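Local coordinates for protein angiotensin-converting enzyme (Anopheles gambiae, PDB 6S1Y) that is a zinc-dependent metallopeptidase that probably removes dipeptides from the C-terminal ends of peptides, as other angiotensin-converting enzymes do, at residues Pro243-Trp257 and Trp460-Pro472. Numbering follows the deposited sequence.
Sequences PIPMHLLGNLWAQTW and WEMRSRYSGVEPP. With KSN ((2~{S})-2-[[(4~{S})-4-azanyl-5-oxidanyl-5-oxidanylidene-pentanoyl]amino]pentanedioic acid), chain H.
I244 and V469 pair as neighbours in a two-stranded parallel sheet, a rare strand element in this largely helical peptidase fold. Three backbone hydrogen bonds form the ladder: I244 N to G468 O (2.9 Å), E470 N to I244 O (3.0 Å) and M246 N to E470 O (2.9 Å). G468, with positive phi, turns the chain out of helix 455-467 and into its strand, a conformation glycine adopts with little strain.

Apolar packing fills the sheet face bearing I244 and V469. The branched V469 spreads its methyls, CG1 lying 3.8 Å from L249 CD1 and also near the W257 ring, CG2 near A254 CB. In flexible M246, chi1 (67°) and an extended chi2 carry SD obliquely to the W460 indole, 3.5 Å from CZ3, a Met-aromatic contact; the chi3 bend lays CE beside the same ring. P472 offers a rigid C-H-bearing ring to the H247 imidazole, CB over its centre (CH-pi); H247 ND1, 3.4 Å from P472 CB, is buried without a hydrogen-bond partner in the model.

Between side chains and the opposite backbone, polar links pass through water. E470 OE2 and P243 O share one water, while E470 OE1 is held by S599. The Asx turn at N251 shapes the loop leading to Q255, whose NE2 binds the KSN carboxylate. R463 reaches this loop through two waters: bends at chi2 (-78°) and chi3 (-54°) place NE to meet the water on W253 O, and NH2 the one on A254 O, with NH2–water and water–A254 O both 2.7 Å.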
loop_
_atom_site.group_PDB
_atom_site.type_symbol
_atom_site.label_atom_id
_atom_site.label_comp_id
_atom_site.label_asym_id
_atom_site.label_seq_id
_atom_site.Cartn_x
_atom_site.Cartn_y
_atom_site.Cartn_z
ATOM N N PRO A 243 10.620 -5.829 22.598
ATOM C CA PRO A 243 10.345 -5.336 21.244
ATOM C C PRO A 243 11.363 -4.285 20.830
ATOM O O PRO A 243 11.979 -3.625 21.673
ATOM C CB PRO A 243 8.935 -4.736 21.354
ATOM C CG PRO A 243 8.353 -5.297 22.613
ATOM C CD PRO A 243 9.535 -5.521 23.546
ATOM N N ILE A 244 11.537 -4.124 19.519
ATOM C CA ILE A 244 12.514 -3.167 18.984
ATOM C C ILE A 244 11.937 -1.756 19.104
ATOM O O ILE A 244 10.807 -1.529 18.651
ATOM C CB ILE A 244 12.841 -3.480 17.528
ATOM C CG1 ILE A 244 13.440 -4.867 17.384
ATOM C CG2 ILE A 244 13.772 -2.427 16.965
ATOM C CD1 ILE A 244 13.493 -5.327 15.945
ATOM N N PRO A 245 12.680 -0.795 19.685
ATOM C CA PRO A 245 12.268 0.623 19.585
ATOM C C PRO A 245 12.061 1.024 18.136
ATOM O O PRO A 245 13.021 1.035 17.372
ATOM C CB PRO A 245 13.441 1.394 20.210
ATOM C CG PRO A 245 14.168 0.370 21.073
ATOM C CD PRO A 245 13.951 -0.967 20.417
ATOM N N MET A 246 10.838 1.363 17.738
ATOM C CA MET A 246 10.524 1.482 16.327
ATOM C C MET A 246 11.193 2.676 15.655
ATOM O O MET A 246 11.308 2.671 14.430
ATOM C CB MET A 246 9.001 1.551 16.141
ATOM C CG MET A 246 8.374 2.783 16.687
ATOM S SD MET A 246 6.590 2.613 16.826
ATOM C CE MET A 246 6.139 2.634 15.071
ATOM N N HIS A 247 11.646 3.687 16.402
ATOM C CA HIS A 247 12.224 4.870 15.774
ATOM C C HIS A 247 13.599 4.607 15.196
ATOM O O HIS A 247 14.168 5.490 14.552
ATOM C CB HIS A 247 12.305 6.042 16.761
ATOM C CG HIS A 247 13.162 5.791 17.965
ATOM N ND1 HIS A 247 13.137 4.609 18.664
ATOM C CD2 HIS A 247 14.053 6.586 18.610
ATOM C CE1 HIS A 247 13.979 4.681 19.685
ATOM N NE2 HIS A 247 14.546 5.872 19.677
ATOM N N LEU A 248 14.132 3.419 15.407
ATOM C CA LEU A 248 15.430 3.025 14.890
ATOM C C LEU A 248 15.327 2.200 13.625
ATOM O O LEU A 248 16.348 1.703 13.147
ATOM C CB LEU A 248 16.194 2.222 15.938
ATOM C CG LEU A 248 16.356 2.885 17.285
ATOM C CD1 LEU A 248 17.013 1.899 18.262
ATOM C CD2 LEU A 248 17.163 4.170 17.193
ATOM N N LEU A 249 14.129 2.017 13.082
ATOM C CA LEU A 249 13.956 1.126 11.940
ATOM C C LEU A 249 13.814 1.870 10.621
ATOM O O LEU A 249 13.417 1.260 9.620
ATOM C CB LEU A 249 12.756 0.214 12.172
ATOM C CG LEU A 249 13.033 -0.807 13.292
ATOM C CD1 LEU A 249 11.742 -1.392 13.794
ATOM C CD2 LEU A 249 13.943 -1.897 12.761
ATOM N N GLY A 250 14.164 3.162 10.598
ATOM C CA GLY A 250 14.339 3.888 9.360
ATOM C C GLY A 250 13.072 4.417 8.745
ATOM O O GLY A 250 13.122 4.946 7.636
ATOM N N ASN A 251 11.954 4.342 9.477
ATOM C CA ASN A 251 10.617 4.559 8.931
ATOM C C ASN A 251 9.691 4.896 10.100
ATOM O O ASN A 251 9.722 4.212 11.117
ATOM C CB ASN A 251 10.147 3.304 8.188
ATOM C CG ASN A 251 8.727 3.412 7.709
ATOM O OD1 ASN A 251 7.780 3.245 8.488
ATOM N ND2 ASN A 251 8.551 3.686 6.415
ATOM N N LEU A 252 8.880 5.954 9.954
ATOM C CA LEU A 252 8.102 6.463 11.077
ATOM C C LEU A 252 7.118 5.433 11.632
ATOM O O LEU A 252 6.759 5.494 12.814
ATOM C CB LEU A 252 7.320 7.710 10.661
ATOM C CG LEU A 252 7.924 9.069 11.008
ATOM C CD1 LEU A 252 7.101 10.172 10.393
ATOM C CD2 LEU A 252 7.995 9.238 12.514
ATOM N N TRP A 253 6.644 4.509 10.805
ATOM C CA TRP A 253 5.706 3.488 11.221
ATOM C C TRP A 253 6.358 2.119 11.374
ATOM O O TRP A 253 5.683 1.161 11.749
ATOM C CB TRP A 253 4.563 3.439 10.209
ATOM C CG TRP A 253 4.053 4.820 9.936
ATOM C CD1 TRP A 253 3.095 5.480 10.633
ATOM C CD2 TRP A 253 4.503 5.719 8.909
ATOM N NE1 TRP A 253 2.899 6.735 10.104
ATOM C CE2 TRP A 253 3.769 6.913 9.054
ATOM C CE3 TRP A 253 5.443 5.622 7.871
ATOM C CZ2 TRP A 253 3.928 7.990 8.196
ATOM C CZ3 TRP A 253 5.620 6.712 7.026
ATOM C CH2 TRP A 253 4.860 7.883 7.191
ATOM N N ALA A 254 7.658 2.011 11.092
ATOM C CA ALA A 254 8.381 0.734 11.098
ATOM C C ALA A 254 7.740 -0.278 10.170
ATOM O O ALA A 254 7.810 -1.490 10.421
ATOM C CB ALA A 254 8.479 0.161 12.513
ATOM N N GLN A 255 7.108 0.193 9.093
ATOM C CA GLN A 255 6.394 -0.731 8.220
ATOM C C GLN A 255 7.326 -1.449 7.256
ATOM O O GLN A 255 7.040 -2.570 6.840
ATOM C CB GLN A 255 5.307 0.015 7.447
ATOM C CG GLN A 255 5.796 1.006 6.410
ATOM C CD GLN A 255 4.632 1.802 5.828
ATOM O OE1 GLN A 255 3.920 2.494 6.569
ATOM N NE2 GLN A 255 4.376 1.643 4.532
ATOM N N THR A 256 8.419 -0.809 6.861
ATOM C CA THR A 256 9.468 -1.425 6.066
ATOM C C THR A 256 10.783 -0.927 6.643
ATOM O O THR A 256 10.868 0.226 7.086
ATOM C CB THR A 256 9.367 -1.066 4.581
ATOM O OG1 THR A 256 9.307 0.353 4.448
ATOM C CG2 THR A 256 8.096 -1.648 3.966
ATOM N N TRP A 257 11.798 -1.782 6.653
ATOM C CA TRP A 257 13.065 -1.437 7.271
ATOM C C TRP A 257 14.191 -1.321 6.251
ATOM O O TRP A 257 15.362 -1.413 6.620
ATOM C CB TRP A 257 13.427 -2.468 8.348
ATOM C CG TRP A 257 12.322 -2.801 9.318
ATOM C CD1 TRP A 257 11.199 -2.070 9.583
ATOM C CD2 TRP A 257 12.244 -3.962 10.154
ATOM N NE1 TRP A 257 10.426 -2.718 10.526
ATOM C CE2 TRP A 257 11.049 -3.880 10.885
ATOM C CE3 TRP A 257 13.071 -5.084 10.338
ATOM C CZ2 TRP A 257 10.662 -4.871 11.797
ATOM C CZ3 TRP A 257 12.673 -6.070 11.235
ATOM C CH2 TRP A 257 11.489 -5.950 11.953
ATOM N N TRP A 460 -1.204 -0.315 20.141
ATOM C CA TRP A 460 0.197 -0.642 20.368
ATOM C C TRP A 460 0.370 -2.071 20.875
ATOM O O TRP A 460 1.416 -2.684 20.648
ATOM C CB TRP A 460 0.817 0.356 21.344
ATOM C CG TRP A 460 0.990 1.720 20.742
ATOM C CD1 TRP A 460 0.415 2.899 21.153
ATOM C CD2 TRP A 460 1.797 2.045 19.603
ATOM N NE1 TRP A 460 0.823 3.948 20.323
ATOM C CE2 TRP A 460 1.659 3.440 19.363
ATOM C CE3 TRP A 460 2.615 1.294 18.753
ATOM C CZ2 TRP A 460 2.324 4.081 18.331
ATOM C CZ3 TRP A 460 3.264 1.946 17.714
ATOM C CH2 TRP A 460 3.114 3.324 17.521
ATOM N N GLU A 461 -0.645 -2.629 21.535
ATOM C CA GLU A 461 -0.562 -4.023 21.958
ATOM C C GLU A 461 -0.554 -4.943 20.743
ATOM O O GLU A 461 0.237 -5.894 20.683
ATOM C CB GLU A 461 -1.724 -4.369 22.913
ATOM C CG GLU A 461 -1.803 -5.849 23.296
ATOM C CD GLU A 461 -3.052 -6.192 24.124
ATOM O OE1 GLU A 461 -4.091 -6.549 23.525
ATOM O OE2 GLU A 461 -2.996 -6.082 25.370
ATOM N N MET A 462 -1.409 -4.666 19.756
ATOM C CA MET A 462 -1.404 -5.484 18.544
ATOM C C MET A 462 -0.113 -5.293 17.746
ATOM O O MET A 462 0.454 -6.262 17.237
ATOM C CB MET A 462 -2.632 -5.149 17.685
ATOM C CG MET A 462 -3.948 -5.743 18.220
ATOM S SD MET A 462 -5.396 -5.411 17.164
ATOM C CE MET A 462 -4.569 -5.578 15.621
ATOM N N ARG A 463 0.377 -4.055 17.630
ATOM C CA ARG A 463 1.642 -3.854 16.921
ATOM C C ARG A 463 2.762 -4.654 17.586
ATOM O O ARG A 463 3.621 -5.239 16.905
ATOM C CB ARG A 463 2.004 -2.363 16.867
ATOM C CG ARG A 463 0.987 -1.450 16.149
ATOM C CD ARG A 463 1.071 -1.507 14.618
ATOM N NE ARG A 463 2.435 -1.238 14.181
ATOM C CZ ARG A 463 3.246 -2.150 13.647
ATOM N NH1 ARG A 463 2.836 -3.406 13.419
ATOM N NH2 ARG A 463 4.469 -1.797 13.348
ATOM N N SER A 464 2.785 -4.688 18.915
ATOM C CA SER A 464 3.804 -5.468 19.605
ATOM C C SER A 464 3.608 -6.956 19.345
ATOM O O SER A 464 4.570 -7.666 19.024
ATOM C CB SER A 464 3.769 -5.155 21.106
ATOM O OG SER A 464 4.685 -5.957 21.826
ATOM N N ARG A 465 2.377 -7.444 19.422
ATOM C CA ARG A 465 2.157 -8.885 19.282
ATOM C C ARG A 465 2.623 -9.389 17.923
ATOM O O ARG A 465 3.339 -10.392 17.825
ATOM C CB ARG A 465 0.688 -9.229 19.500
ATOM C CG ARG A 465 0.347 -10.657 19.070
ATOM C CD ARG A 465 -0.820 -11.259 19.854
ATOM N NE ARG A 465 -1.100 -12.618 19.369
ATOM C CZ ARG A 465 -0.423 -13.708 19.742
ATOM N NH1 ARG A 465 -0.750 -14.892 19.246
ATOM N NH2 ARG A 465 0.568 -13.617 20.620
ATOM N N TYR A 466 2.260 -8.693 16.855
ATOM C CA TYR A 466 2.536 -9.231 15.538
ATOM C C TYR A 466 3.817 -8.699 14.908
ATOM O O TYR A 466 4.404 -9.403 14.070
ATOM C CB TYR A 466 1.333 -8.990 14.628
ATOM C CG TYR A 466 0.134 -9.786 15.093
ATOM C CD1 TYR A 466 0.048 -11.152 14.847
ATOM C CD2 TYR A 466 -0.891 -9.187 15.825
ATOM C CE1 TYR A 466 -1.043 -11.892 15.293
ATOM C CE2 TYR A 466 -1.975 -9.930 16.280
ATOM C CZ TYR A 466 -2.040 -11.275 16.002
ATOM O OH TYR A 466 -3.103 -12.017 16.451
ATOM N N SER A 467 4.304 -7.516 15.307
ATOM C CA SER A 467 5.520 -6.988 14.691
ATOM C C SER A 467 6.683 -6.887 15.655
ATOM O O SER A 467 7.815 -6.746 15.207
ATOM C CB SER A 467 5.284 -5.597 14.098
ATOM O OG SER A 467 4.448 -5.683 12.977
ATOM N N GLY A 468 6.433 -6.961 16.959
ATOM C CA GLY A 468 7.535 -6.898 17.903
ATOM C C GLY A 468 8.267 -5.581 17.873
ATOM O O GLY A 468 9.498 -5.566 17.989
ATOM N N VAL A 469 7.539 -4.469 17.708
ATOM C CA VAL A 469 8.106 -3.124 17.765
ATOM C C VAL A 469 7.247 -2.299 18.713
ATOM O O VAL A 469 6.077 -2.616 18.958
ATOM C CB VAL A 469 8.184 -2.440 16.378
ATOM C CG1 VAL A 469 8.950 -3.311 15.424
ATOM C CG2 VAL A 469 6.809 -2.132 15.839
ATOM N N GLU A 470 7.829 -1.213 19.219
ATOM C CA GLU A 470 7.161 -0.409 20.237
ATOM C C GLU A 470 7.578 1.049 20.100
ATOM O O GLU A 470 8.671 1.349 19.607
ATOM C CB GLU A 470 7.492 -0.907 21.663
ATOM C CG GLU A 470 8.947 -0.667 22.091
ATOM C CD GLU A 470 9.306 -1.232 23.464
ATOM O OE1 GLU A 470 8.489 -2.028 24.032
ATOM O OE2 GLU A 470 10.401 -0.872 23.981
ATOM N N PRO A 471 6.756 1.974 20.593
ATOM C CA PRO A 471 7.132 3.381 20.633
ATOM C C PRO A 471 8.417 3.610 21.406
ATOM O O PRO A 471 8.767 2.840 22.311
ATOM C CB PRO A 471 5.944 4.043 21.355
ATOM C CG PRO A 471 4.791 3.119 21.161
ATOM C CD PRO A 471 5.393 1.748 21.115
ATOM N N PRO A 472 9.113 4.716 21.115
ATOM C CA PRO A 472 10.340 5.048 21.843
ATOM C C PRO A 472 10.109 5.665 23.216
ATOM O O PRO A 472 11.074 5.839 23.972
ATOM C CB PRO A 472 11.000 6.065 20.911
ATOM C CG PRO A 472 9.800 6.812 20.365
ATOM C CD PRO A 472 8.766 5.750 20.124
HETATM C C10 KSN H . -4.803 6.366 -2.155
HETATM C C13 KSN H . -1.149 3.655 -3.107
HETATM C C17 KSN H . 2.460 2.771 2.276
HETATM C C02 KSN H . 2.574 1.979 0.968
HETATM C C03 KSN H . 1.591 2.377 -0.142
HETATM C C04 KSN H . 0.970 3.761 -0.054
HETATM C C05 KSN H . 1.262 4.698 -1.255
HETATM C C07 KSN H . -1.198 4.779 -2.042
HETATM C C08 KSN H . -2.258 5.837 -2.319
HETATM C C09 KSN H . -3.694 5.296 -2.194
HETATM N N01 KSN H . 2.393 0.546 1.224
HETATM N N06 KSN H . 0.205 5.207 -2.141
HETATM O O11 KSN H . -4.506 7.566 -1.863
HETATM O O12 KSN H . -6.022 6.065 -2.397
HETATM O O14 KSN H . -0.455 3.846 -4.144
HETATM O O15 KSN H . -1.734 2.566 -2.952
HETATM O O16 KSN H . 2.380 5.081 -1.433
HETATM O O18 KSN H . 3.106 3.849 2.367
HETATM O O19 KSN H . 1.771 2.413 3.269
HETATM O O HOH W 1 11.970 -2.854 24.461
HETATM O O HOH W 2 3.372 1.174 13.575
HETATM O O HOH W 3 6.359 -3.188 11.947
#